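Local structure of alginate lyase (Paenibacillus sp. FPU-7, 6KFN) at residues T203-A208 with S235-A240; W82-L87 with N102-D107; S171-G176 with E196-N201; K36-A41 with S65-G70. The protein cleaves the polysaccharide alginate by beta-elimination and is built around a right-handed parallel beta-helix. All coordinates share one frame; numbering follows the deposited sequence. Where two conformers were deposited one is given.

Interaction 1 (T203-A208 with S235-A240)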
loop_
_atom_site.group_PDB
_atom_site.type_symbol
_atom_site.label_atom_id
_atom_site.label_comp_id
_atom_site.label_asym_id
_atom_site.label_seq_id
_atom_site.Cartn_x
_atom_site.Cartn_y
_atom_site.Cartn_z
ATOM N N THR A 203 6.332 10.529 -10.916
ATOM C CA THR A 203 6.156 11.969 -10.758
ATOM C C THR A 203 5.631 12.252 -9.352
ATOM O O THR A 203 4.666 11.620 -8.919
ATOM C CB THR A 203 5.209 12.483 -11.845
ATOM O OG1 THR A 203 5.774 12.172 -13.120
ATOM C CG2 THR A 203 4.944 13.973 -11.697
ATOM N N GLY A 204 6.275 13.175 -8.659
ATOM C CA GLY A 204 5.886 13.562 -7.326
ATOM C C GLY A 204 6.660 12.930 -6.182
ATOM O O GLY A 204 6.586 13.443 -5.058
ATOM N N ILE A 205 7.446 11.856 -6.414
ATOM C CA ILE A 205 8.320 11.375 -5.333
ATOM C C ILE A 205 9.271 12.525 -4.997
ATOM O O ILE A 205 9.863 13.155 -5.878
ATOM C CB ILE A 205 9.062 10.089 -5.726
ATOM C CG1 ILE A 205 8.053 8.937 -5.865
ATOM C CG2 ILE A 205 10.139 9.773 -4.694
ATOM C CD1 ILE A 205 8.689 7.591 -6.217
ATOM N N THR A 206 9.392 12.832 -3.702
ATOM C CA THR A 206 10.051 14.065 -3.263
ATOM C C THR A 206 11.508 13.909 -2.873
ATOM O O THR A 206 12.224 14.927 -2.841
ATOM C CB THR A 206 9.351 14.661 -2.020
ATOM O OG1 THR A 206 9.412 13.748 -0.918
ATOM C CG2 THR A 206 7.932 15.117 -2.340
ATOM N N GLY A 207 11.973 12.708 -2.511
ATOM C CA GLY A 207 13.259 12.560 -1.877
ATOM C C GLY A 207 13.257 12.778 -0.367
ATOM O O GLY A 207 14.301 12.581 0.257
ATOM N N ALA A 208 12.143 13.189 0.221
ATOM C CA ALA A 208 12.119 13.475 1.652
ATOM C C ALA A 208 12.347 12.205 2.435
ATOM O O ALA A 208 11.856 11.137 2.096
ATOM C CB ALA A 208 10.756 14.025 2.037
ATOM N N SER A 235 14.212 13.810 -10.898
ATOM C CA SER A 235 15.556 13.693 -10.370
ATOM C C SER A 235 15.602 13.290 -8.899
ATOM O O SER A 235 16.679 12.917 -8.410
ATOM C CB SER A 235 16.330 15.006 -10.574
ATOM O OG SER A 235 16.499 15.237 -11.951
ATOM N N ASN A 236 14.478 13.383 -8.193
ATOM C CA ASN A 236 14.448 12.877 -6.815
ATOM C C ASN A 236 14.515 11.347 -6.753
ATOM O O ASN A 236 14.750 10.804 -5.678
ATOM C CB ASN A 236 13.236 13.397 -6.065
ATOM C CG ASN A 236 13.286 14.900 -5.951
ATOM O OD1 ASN A 236 14.257 15.432 -5.433
ATOM N ND2 ASN A 236 12.284 15.586 -6.459
ATOM N N ILE A 237 14.239 10.665 -7.864
ATOM C CA ILE A 237 14.307 9.201 -7.918
ATOM C C ILE A 237 15.720 8.839 -8.347
ATOM O O ILE A 237 16.142 9.143 -9.471
ATOM C CB ILE A 237 13.257 8.648 -8.883
ATOM C CG1 ILE A 237 11.859 8.976 -8.374
ATOM C CG2 ILE A 237 13.462 7.135 -9.080
ATOM C CD1 ILE A 237 10.747 8.638 -9.366
ATOM N N VAL A 238 16.459 8.216 -7.437
ATOM C CA VAL A 238 17.853 7.853 -7.625
ATOM C C VAL A 238 18.030 6.421 -8.123
ATOM O O VAL A 238 19.000 6.135 -8.821
ATOM C CB VAL A 238 18.622 8.099 -6.308
ATOM C CG1 VAL A 238 20.015 7.494 -6.360
ATOM C CG2 VAL A 238 18.635 9.595 -6.021
ATOM N N ASP A 239 17.132 5.512 -7.754
ATOM C CA ASP A 239 17.145 4.111 -8.135
ATOM C C ASP A 239 15.698 3.695 -8.342
ATOM O O ASP A 239 14.802 4.245 -7.716
ATOM C CB ASP A 239 17.754 3.214 -7.055
ATOM C CG ASP A 239 19.198 3.500 -6.734
ATOM O OD1 ASP A 239 20.028 3.491 -7.669
ATOM O OD2 ASP A 239 19.490 3.712 -5.523
ATOM N N ALA A 240 15.464 2.667 -9.174
ATOM C CA ALA A 240 14.111 2.104 -9.254
ATOM C C ALA A 240 13.730 1.423 -7.933
ATOM O O ALA A 240 12.694 1.723 -7.326
ATOM C CB ALA A 240 13.990 1.110 -10.402
HETATM O O HOH W 1 9.461 15.642 -7.165
#

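Interaction 2 (W82-L87 with N102-D107)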
loop_
_atom_site.group_PDB
_atom_site.type_symbol
_atom_site.label_atom_id
_atom_site.label_comp_id
_atom_site.label_asym_id
_atom_site.label_seq_id
_atom_site.Cartn_x
_atom_site.Cartn_y
_atom_site.Cartn_z
ATOM N N TRP A 82 -12.587 -8.874 5.893
ATOM C CA TRP A 82 -13.340 -7.825 5.240
ATOM C C TRP A 82 -13.011 -7.799 3.754
ATOM O O TRP A 82 -11.845 -7.895 3.378
ATOM C CB TRP A 82 -13.001 -6.431 5.828
ATOM C CG TRP A 82 -13.513 -6.246 7.219
ATOM C CD1 TRP A 82 -12.994 -6.829 8.352
ATOM C CD2 TRP A 82 -14.684 -5.513 7.616
ATOM N NE1 TRP A 82 -13.743 -6.481 9.439
ATOM C CE2 TRP A 82 -14.806 -5.700 9.020
ATOM C CE3 TRP A 82 -15.611 -4.708 6.942
ATOM C CZ2 TRP A 82 -15.809 -5.101 9.747
ATOM C CZ3 TRP A 82 -16.610 -4.116 7.684
ATOM C CH2 TRP A 82 -16.704 -4.328 9.061
ATOM N N ASN A 83 -14.036 -7.599 2.930
ATOM C CA ASN A 83 -13.907 -7.241 1.515
ATOM C C ASN A 83 -14.322 -5.786 1.375
ATOM O O ASN A 83 -15.455 -5.429 1.690
ATOM C CB ASN A 83 -14.794 -8.115 0.649
ATOM C CG ASN A 83 -14.343 -9.574 0.623
ATOM O OD1 ASN A 83 -13.192 -9.890 0.981
ATOM N ND2 ASN A 83 -15.206 -10.455 0.149
ATOM N N ILE A 84 -13.363 -4.965 0.973
ATOM C CA ILE A 84 -13.525 -3.517 0.830
ATOM C C ILE A 84 -13.392 -3.223 -0.653
ATOM O O ILE A 84 -12.307 -3.396 -1.212
ATOM C CB ILE A 84 -12.456 -2.786 1.666
ATOM C CG1 ILE A 84 -12.549 -3.190 3.139
ATOM C CG2 ILE A 84 -12.597 -1.289 1.490
ATOM C CD1 ILE A 84 -11.310 -2.928 3.936
ATOM N N THR A 85 -14.501 -2.834 -1.308
ATOM C CA THR A 85 -14.584 -2.923 -2.758
ATOM C C THR A 85 -15.171 -1.661 -3.362
ATOM O O THR A 85 -16.254 -1.220 -2.985
ATOM C CB THR A 85 -15.458 -4.133 -3.158
ATOM O OG1 THR A 85 -14.937 -5.289 -2.510
ATOM C CG2 THR A 85 -15.471 -4.304 -4.650
ATOM N N GLY A 86 -14.485 -1.130 -4.382
ATOM C CA GLY A 86 -15.086 -0.123 -5.228
ATOM C C GLY A 86 -15.268 1.231 -4.622
ATOM O O GLY A 86 -16.043 2.012 -5.136
ATOM N N LEU A 87 -14.560 1.571 -3.584
ATOM C CA LEU A 87 -14.717 2.816 -2.858
ATOM C C LEU A 87 -13.568 3.774 -3.137
ATOM O O LEU A 87 -12.444 3.367 -3.413
ATOM C CB LEU A 87 -14.740 2.523 -1.357
ATOM C CG LEU A 87 -15.962 1.701 -0.898
ATOM C CD1 LEU A 87 -15.767 1.193 0.513
ATOM C CD2 LEU A 87 -17.188 2.538 -0.933
ATOM N N ASN A 102 -6.424 -9.401 9.161
ATOM C CA ASN A 102 -5.921 -10.495 8.363
ATOM C C ASN A 102 -6.972 -10.922 7.338
ATOM O O ASN A 102 -8.178 -10.878 7.609
ATOM C CB ASN A 102 -5.569 -11.713 9.225
ATOM C CG ASN A 102 -4.569 -11.353 10.299
ATOM O OD1 ASN A 102 -3.384 -11.364 10.067
ATOM N ND2 ASN A 102 -5.053 -10.898 11.452
ATOM N N HIS A 103 -6.510 -11.380 6.178
ATOM C CA HIS A 103 -7.401 -11.868 5.134
ATOM C C HIS A 103 -8.402 -10.801 4.685
ATOM O O HIS A 103 -9.529 -11.110 4.308
ATOM C CB HIS A 103 -8.124 -13.165 5.519
ATOM C CG HIS A 103 -7.182 -14.280 5.787
ATOM N ND1 HIS A 103 -6.570 -14.982 4.784
ATOM C CD2 HIS A 103 -6.751 -14.823 6.948
ATOM C CE1 HIS A 103 -5.802 -15.912 5.307
ATOM N NE2 HIS A 103 -5.886 -15.840 6.615
ATOM N N VAL A 104 -7.945 -9.542 4.665
ATOM C CA VAL A 104 -8.717 -8.431 4.119
ATOM C C VAL A 104 -8.399 -8.326 2.638
ATOM O O VAL A 104 -7.241 -8.397 2.230
ATOM C CB VAL A 104 -8.350 -7.136 4.860
ATOM C CG1 VAL A 104 -9.015 -5.924 4.237
ATOM C CG2 VAL A 104 -8.688 -7.236 6.347
ATOM N N GLN A 105 -9.449 -8.169 1.821
ATOM C CA GLN A 105 -9.310 -7.979 0.383
ATOM C C GLN A 105 -9.800 -6.588 0.005
ATOM O O GLN A 105 -10.985 -6.289 0.147
ATOM C CB GLN A 105 -10.111 -9.026 -0.370
ATOM C CG GLN A 105 -9.709 -10.437 -0.092
ATOM C CD GLN A 105 -10.390 -11.410 -1.006
ATOM O OE1 GLN A 105 -9.801 -11.887 -1.939
ATOM N NE2 GLN A 105 -11.658 -11.614 -0.833
ATOM N N MET A 106 -8.886 -5.764 -0.457
ATOM C CA MET A 106 -9.168 -4.419 -0.953
ATOM C C MET A 106 -9.105 -4.470 -2.487
ATOM O O MET A 106 -8.102 -4.931 -3.030
ATOM C CB MET A 106 -8.130 -3.447 -0.405
ATOM C CG MET A 106 -8.315 -3.172 1.062
ATOM S SD MET A 106 -6.916 -2.404 1.871
ATOM C CE MET A 106 -5.908 -3.884 2.123
ATOM N N ASP A 107 -10.162 -4.024 -3.164
ATOM C CA ASP A 107 -10.247 -4.213 -4.608
ATOM C C ASP A 107 -10.995 -3.030 -5.213
ATOM O O ASP A 107 -12.066 -2.673 -4.736
ATOM C CB ASP A 107 -10.976 -5.544 -4.867
ATOM C CG ASP A 107 -10.904 -6.066 -6.281
ATOM O OD1 ASP A 107 -10.522 -5.346 -7.199
ATOM O OD2 ASP A 107 -11.149 -7.304 -6.425
HETATM O O HOH W 2 -11.948 -11.397 2.973
HETATM O O HOH W 3 -12.697 -6.757 -2.051
#

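Interaction 3 (S171-G176 with E196-N201)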
loop_
_atom_site.group_PDB
_atom_site.type_symbol
_atom_site.label_atom_id
_atom_site.label_comp_id
_atom_site.label_asym_id
_atom_site.label_seq_id
_atom_site.Cartn_x
_atom_site.Cartn_y
_atom_site.Cartn_z
ATOM N N SER A 171 -1.281 -6.185 -5.920
ATOM C CA SER A 171 -1.431 -6.813 -7.229
ATOM C C SER A 171 -2.235 -5.944 -8.166
ATOM O O SER A 171 -3.386 -5.628 -7.892
ATOM C CB SER A 171 -2.111 -8.173 -7.069
ATOM O OG SER A 171 -2.247 -8.814 -8.281
ATOM N N GLY A 172 -1.651 -5.542 -9.295
ATOM C CA GLY A 172 -2.413 -4.759 -10.247
ATOM C C GLY A 172 -2.795 -3.389 -9.729
ATOM O O GLY A 172 -3.912 -2.915 -9.980
ATOM N N VAL A 173 -1.905 -2.747 -8.989
ATOM C CA VAL A 173 -2.145 -1.422 -8.429
ATOM C C VAL A 173 -1.379 -0.380 -9.224
ATOM O O VAL A 173 -0.264 -0.614 -9.656
ATOM C CB VAL A 173 -1.786 -1.407 -6.910
ATOM C CG1 VAL A 173 -1.974 -0.062 -6.199
ATOM C CG2 VAL A 173 -2.639 -2.461 -6.171
ATOM N N ARG A 174 -1.965 0.788 -9.352
ATOM C CA ARG A 174 -1.297 1.960 -9.897
ATOM C C ARG A 174 -0.990 2.889 -8.741
ATOM O O ARG A 174 -1.872 3.202 -7.953
ATOM C CB ARG A 174 -2.216 2.681 -10.876
ATOM C CG ARG A 174 -1.520 3.758 -11.686
ATOM C CD ARG A 174 -2.540 4.355 -12.669
ATOM N NE ARG A 174 -2.684 3.465 -13.804
ATOM C CZ ARG A 174 -1.841 3.408 -14.835
ATOM N NH1 ARG A 174 -0.803 4.232 -14.922
ATOM N NH2 ARG A 174 -2.025 2.512 -15.791
ATOM N N ILE A 175 0.262 3.298 -8.629
ATOM C CA ILE A 175 0.698 4.162 -7.552
ATOM C C ILE A 175 1.342 5.392 -8.182
ATOM O O ILE A 175 2.167 5.260 -9.089
ATOM C CB ILE A 175 1.623 3.473 -6.538
ATOM C CG1 ILE A 175 1.012 2.141 -6.111
ATOM C CG2 ILE A 175 1.887 4.381 -5.356
ATOM C CD1 ILE A 175 1.905 1.296 -5.223
ATOM N N GLY A 176 0.960 6.572 -7.693
ATOM C CA GLY A 176 1.380 7.829 -8.274
ATOM C C GLY A 176 0.364 8.330 -9.272
ATOM O O GLY A 176 -0.578 7.612 -9.630
ATOM N N GLU A 196 3.166 -7.201 -7.471
ATOM C CA GLU A 196 3.097 -7.793 -8.808
ATOM C C GLU A 196 2.182 -6.987 -9.696
ATOM O O GLU A 196 1.175 -6.408 -9.255
ATOM C CB GLU A 196 2.607 -9.262 -8.773
ATOM C CG GLU A 196 1.179 -9.388 -8.240
ATOM C CD GLU A 196 0.634 -10.805 -8.262
ATOM O OE1 GLU A 196 1.460 -11.747 -8.360
ATOM O OE2 GLU A 196 -0.607 -10.960 -8.122
ATOM N N ASN A 197 2.496 -6.989 -10.992
ATOM C CA ASN A 197 1.592 -6.502 -12.032
ATOM C C ASN A 197 1.161 -5.051 -11.824
ATOM O O ASN A 197 0.052 -4.677 -12.236
ATOM C CB ASN A 197 0.365 -7.409 -12.176
ATOM C CG ASN A 197 0.734 -8.855 -12.347
ATOM O OD1 ASN A 197 1.686 -9.184 -12.971
ATOM N ND2 ASN A 197 -0.086 -9.735 -11.787
ATOM N N SER A 198 2.008 -4.254 -11.203
ATOM C CA SER A 198 1.666 -2.909 -10.791
ATOM C C SER A 198 2.419 -1.880 -11.649
ATOM O O SER A 198 3.346 -2.214 -12.378
ATOM C CB SER A 198 1.921 -2.741 -9.294
ATOM O OG SER A 198 1.012 -3.573 -8.552
ATOM N N VAL A 199 1.967 -0.624 -11.551
ATOM C CA VAL A 199 2.504 0.460 -12.358
ATOM C C VAL A 199 2.815 1.626 -11.436
ATOM O O VAL A 199 1.944 2.079 -10.684
ATOM C CB VAL A 199 1.545 0.897 -13.476
ATOM C CG1 VAL A 199 2.180 2.040 -14.296
ATOM C CG2 VAL A 199 1.199 -0.279 -14.367
ATOM N N PHE A 200 4.049 2.120 -11.518
ATOM C CA PHE A 200 4.554 3.185 -10.660
ATOM C C PHE A 200 4.778 4.439 -11.499
ATOM O O PHE A 200 5.649 4.466 -12.367
ATOM C CB PHE A 200 5.861 2.756 -10.002
ATOM C CG PHE A 200 5.794 1.389 -9.370
ATOM C CD1 PHE A 200 4.728 1.022 -8.541
ATOM C CD2 PHE A 200 6.762 0.435 -9.646
ATOM C CE1 PHE A 200 4.647 -0.271 -8.026
ATOM C CE2 PHE A 200 6.696 -0.843 -9.108
ATOM C CZ PHE A 200 5.634 -1.207 -8.305
ATOM N N ASN A 201 3.997 5.486 -11.223
ATOM C CA ASN A 201 4.182 6.799 -11.845
ATOM C C ASN A 201 4.983 7.632 -10.860
ATOM O O ASN A 201 4.460 8.129 -9.862
ATOM C CB ASN A 201 2.834 7.438 -12.158
ATOM C CG ASN A 201 2.983 8.814 -12.777
ATOM O OD1 ASN A 201 4.057 9.426 -12.683
ATOM N ND2 ASN A 201 1.928 9.301 -13.370
HETATM O O HOH W 4 -2.717 -8.462 -10.965
#

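Interaction 4 (K36-A41 with S65-G70)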
loop_
_atom_site.group_PDB
_atom_site.type_symbol
_atom_site.label_atom_id
_atom_site.label_comp_id
_atom_site.label_asym_id
_atom_site.label_seq_id
_atom_site.Cartn_x
_atom_site.Cartn_y
_atom_site.Cartn_z
ATOM N N LYS A 36 -18.564 11.199 5.570
ATOM C CA LYS A 36 -17.501 11.833 6.331
ATOM C C LYS A 36 -17.456 11.266 7.741
ATOM O O LYS A 36 -18.465 11.260 8.450
ATOM C CB LYS A 36 -17.677 13.339 6.365
ATOM C CG LYS A 36 -16.416 14.038 6.818
ATOM C CD LYS A 36 -16.493 15.531 6.627
ATOM C CE LYS A 36 -16.238 15.947 5.199
ATOM N NZ LYS A 36 -16.043 17.439 5.176
ATOM N N GLY A 37 -16.281 10.795 8.126
ATOM C CA GLY A 37 -16.096 10.177 9.402
ATOM C C GLY A 37 -14.713 9.559 9.468
ATOM O O GLY A 37 -13.944 9.557 8.497
ATOM N N SER A 38 -14.480 8.975 10.644
ATOM C CA SER A 38 -13.320 8.131 10.898
ATOM C C SER A 38 -13.872 6.722 11.121
ATOM O O SER A 38 -14.222 6.349 12.232
ATOM C CB SER A 38 -12.519 8.635 12.083
ATOM O OG SER A 38 -12.247 10.019 11.938
ATOM N N PHE A 39 -14.070 5.978 10.059
ATOM C CA PHE A 39 -14.866 4.739 10.144
ATOM C C PHE A 39 -14.011 3.564 10.602
ATOM O O PHE A 39 -12.856 3.447 10.217
ATOM C CB PHE A 39 -15.447 4.490 8.765
ATOM C CG PHE A 39 -16.416 5.573 8.369
ATOM C CD1 PHE A 39 -17.610 5.733 9.052
ATOM C CD2 PHE A 39 -16.117 6.430 7.328
ATOM C CE1 PHE A 39 -18.471 6.780 8.730
ATOM C CE2 PHE A 39 -16.957 7.482 6.998
ATOM C CZ PHE A 39 -18.131 7.635 7.707
ATOM N N LYS A 40 -14.600 2.705 11.448
ATOM C CA LYS A 40 -13.909 1.625 12.142
ATOM C C LYS A 40 -14.536 0.272 11.825
ATOM O O LYS A 40 -15.681 0.015 12.187
ATOM C CB LYS A 40 -13.915 1.871 13.652
ATOM C CG LYS A 40 -13.201 3.159 14.091
ATOM C CD LYS A 40 -13.511 3.502 15.545
ATOM C CE LYS A 40 -12.968 4.870 15.920
ATOM N NZ LYS A 40 -13.539 5.957 15.050
ATOM N N ALA A 41 -13.777 -0.568 11.141
ATOM C CA ALA A 41 -14.181 -1.923 10.784
ATOM C C ALA A 41 -13.515 -2.880 11.790
ATOM O O ALA A 41 -12.359 -3.245 11.621
ATOM C CB ALA A 41 -13.783 -2.221 9.344
ATOM N N SER A 65 -14.582 9.909 3.366
ATOM C CA SER A 65 -13.712 11.042 3.628
ATOM C C SER A 65 -13.480 11.211 5.119
ATOM O O SER A 65 -14.437 11.112 5.905
ATOM C CB SER A 65 -14.318 12.316 3.108
ATOM O OG SER A 65 -13.437 13.413 3.360
ATOM N N GLY A 66 -12.242 11.506 5.529
ATOM C CA GLY A 66 -12.039 12.014 6.870
ATOM C C GLY A 66 -12.457 13.468 6.976
ATOM O O GLY A 66 -12.971 14.084 6.042
ATOM N N TYR A 67 -12.190 14.031 8.148
ATOM C CA TYR A 67 -12.512 15.424 8.429
ATOM C C TYR A 67 -11.429 16.391 8.010
ATOM O O TYR A 67 -11.728 17.578 7.822
ATOM C CB TYR A 67 -12.702 15.603 9.919
ATOM C CG TYR A 67 -13.825 14.768 10.461
ATOM C CD1 TYR A 67 -15.138 15.145 10.246
ATOM C CD2 TYR A 67 -13.575 13.622 11.197
ATOM C CE1 TYR A 67 -16.187 14.415 10.754
ATOM C CE2 TYR A 67 -14.604 12.863 11.703
ATOM C CZ TYR A 67 -15.919 13.276 11.491
ATOM O OH TYR A 67 -16.962 12.532 11.995
ATOM N N SER A 68 -10.181 15.941 7.952
ATOM C CA SER A 68 -9.053 16.803 7.653
ATOM C C SER A 68 -7.891 15.926 7.227
ATOM O O SER A 68 -7.685 14.859 7.828
ATOM C CB SER A 68 -8.682 17.519 8.952
ATOM O OG SER A 68 -7.387 18.010 8.982
ATOM N N THR A 69 -7.097 16.377 6.246
ATOM C CA THR A 69 -5.911 15.617 5.877
ATOM C C THR A 69 -4.916 15.544 7.015
ATOM O O THR A 69 -3.994 14.734 6.939
ATOM C CB THR A 69 -5.185 16.202 4.640
ATOM O OG1 THR A 69 -4.924 17.579 4.892
ATOM C CG2 THR A 69 -6.015 16.011 3.395
ATOM N N GLY A 70 -5.031 16.396 8.045
ATOM C CA GLY A 70 -4.110 16.360 9.150
ATOM C C GLY A 70 -4.410 15.395 10.266
ATOM O O GLY A 70 -3.592 15.310 11.192
HETATM O O HOH W 5 -13.044 17.274 4.687
HETATM O O HOH W 6 -14.386 18.521 7.545
#

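Interaction 1 (T203-A208 with S235-A240)
The backbone O of Ile205, which touches Asn236, accepts two hydrogen bonds: one from a water at 2.8 Å, the other from the side-chain ND2 of Asn234. The same water accepts from ND2 of Asn236 at 2.9 Å and so bridges the two loops. Asn236 lies close against the opposing backbone, its CB 3.4 Å from Ile205 O and its CG 3.3 Å from Thr206 O. With CG anti to the carbonyl carbon (chi1 -63°), the amide carbon lies against Thr206 O, where OD1 and O, both acceptors, make no hydrogen bond, while ND2 reaches the water. The apolar half of the contact is buried: Ile205 and Ile237 cross at about a right angle, CD1 of Ile205 meeting CD1 of Ile237 at 3.9 Å. The CB of Thr206 points away from 235-240; its OG1 closes an ST turn by accepting from Ala208 N at 3.0 Å and is also hydrogen-bonded to Ala180 O. The contact thus joins loops on two coils of the beta-helix, one between strands 199-201 and 215-217, the other between strands 223-230 and 241-243, with Ile205 also resting on His183.

Interaction 2 (W82-L87 with N102-D107)
Neighbouring coils of the right-handed beta-helix pair here through parallel strands, Trp82-Thr85 running beside Gln105-Asp107 at 4.8 Å between axes. Backbone bonds alternate: Gln105 N gives to Trp82 O, Ile84 N to Gln105 O, Asp107 N to Ile84 O and Gly86 N to Asp107 O. On one face, Asn83 and Gln105 lie side by side, pointing the same way. Asn83 CG is anti to the carbonyl carbon (chi1 -67°), which brings OD1 toward Gln105; NE2 of Gln105 donates to Asn83 OD1 at 2.9 Å. The amides are turned 55° apart, and NE2 approaches from above the Asn83 carbonyl plane. A water also donates to Asn83 OD1, at 2.8 Å, and to His103 O. With an alanine in place of Asn83, Gln105 NE2 is likely to lose this acceptor and the water an anchor. As expected for a beta-helix, the opposite face packs into the core: in the conformer given, CD1 of Ile84 sits 3.8 Å from CG1 of Val104 and 4.2 Å from CG of Met106, with strands 73-77 and 94-99 beneath. A second water joins Gln105 O to Thr85 OG1. Arg131 engages Gln105 OE1 and, by a salt bridge, Asp107 OD2.

Interaction 3 (S171-G176 with E196-N201)
Ser198 OG, set anti to its carbonyl carbon (chi1 -66°) and thereby brought to Val173, works in both directions: it accepts a hydrogen bond from the backbone N of Val173 at 3.1 Å and donates to Glu196 O at 2.9 Å. That carbonyl oxygen takes a second hydrogen bond from Gly172 N at 3.0 Å, while the Ser198 hydroxyl reaches it from well above the carbonyl plane. The hydroxyl is therefore inserted into the backbone ladder at the corner where both coils bend, Gly172 and Asn197 each having positive phi. Beyond the corner ordinary parallel pairing resumes: Val199 N gives to Val173 O, Ile175 N to Val199 O, and Asn201 N to Ile175 O at 2.8 Å. Replacing Ser198 by an alanine would probably leave Val173 N without its acceptor and Glu196 O with one donor fewer. In the Glu196 conformer given, Ser171 OG donates to Glu196 OE2 at 2.7 Å, using the anti lone pair of that oxygen, and OE1 forms a salt bridge with Arg225. A water donates to Ser171 OG and accepts from Asn197 ND2 at 3.0 Å. On the interior face CD1 of Ile175 meets the edge of the Phe200 ring. The chemistry implies that a side-chain hydroxyl carries the strand-to-strand bonding round a bend that the backbone atoms do not bridge alone.

Interaction 4 (K36-A41 with S65-G70)
Lys36 and Ser65 meet as parallel bridge partners on adjacent coils near the N-terminal end of the beta-helix, where strand 34-36 pairs with strand 63-65. Gly37 N donates to Ser65 O at 2.9 Å, and beyond this bond the two chains diverge. The Lys36 side chain covers the start of 65-70. Its CB stands 4.0 Å from Ser65 O. CG, anti to the backbone N (chi1 -165°), is thereby laid along the second segment, 3.5 Å from Gly66 O and 3.8 Å from CD1 of Tyr67. CD touches the same two atoms, and CE still lies near Gly66 O. NZ finally donates to two waters, one of which, 3.1 Å from NZ, passes a bond on to Tyr67 O at 2.8 Å. The aliphatic stem is thus packed against backbone and ring, and the charged tip is tied to Tyr67 O through solvent. The Tyr67 ring crosses Lys36 obliquely, with Gly37 N over one face and Ser38 OG at an edge, 3.7 Å from CE2. The Phe39 ring has Gly37 C over one face and packs onto Ala11, Leu14 and Leu18 of helix 11-19, near the N-terminal end of the fold. Gly66 O, brushed by the lysine stem, is meanwhile bonded within its own segment: Ser65 OG donates to it at 2.8 Å, in the carbonyl plane and on a lone pair.

Overall arrangement
The four contacts follow one another along the chain, each joining parts of neighbouring coils, so together they sample the beta-helix lengthwise. Interactions 4 and 2 touch, CZ2 of Trp82 packing 3.5 Å from CB of Ala41, although their centres are about 17 Å apart. Interaction 3 is about 17 Å from interaction 2, centre to centre, and about 25 Å from interaction 4; its segment 196-201 runs almost straight into 203-208 of interaction 1. The centres of interactions 1 and 2 stand about 30 Å apart, on opposite sides of the chain's centre. Interaction 1 is near bound metal: Gly207 is about 8 Å from a sodium ion, and Asp239 is hydrogen-bonded to Gln242, a sodium ligand together with Tyr210 and Asp212.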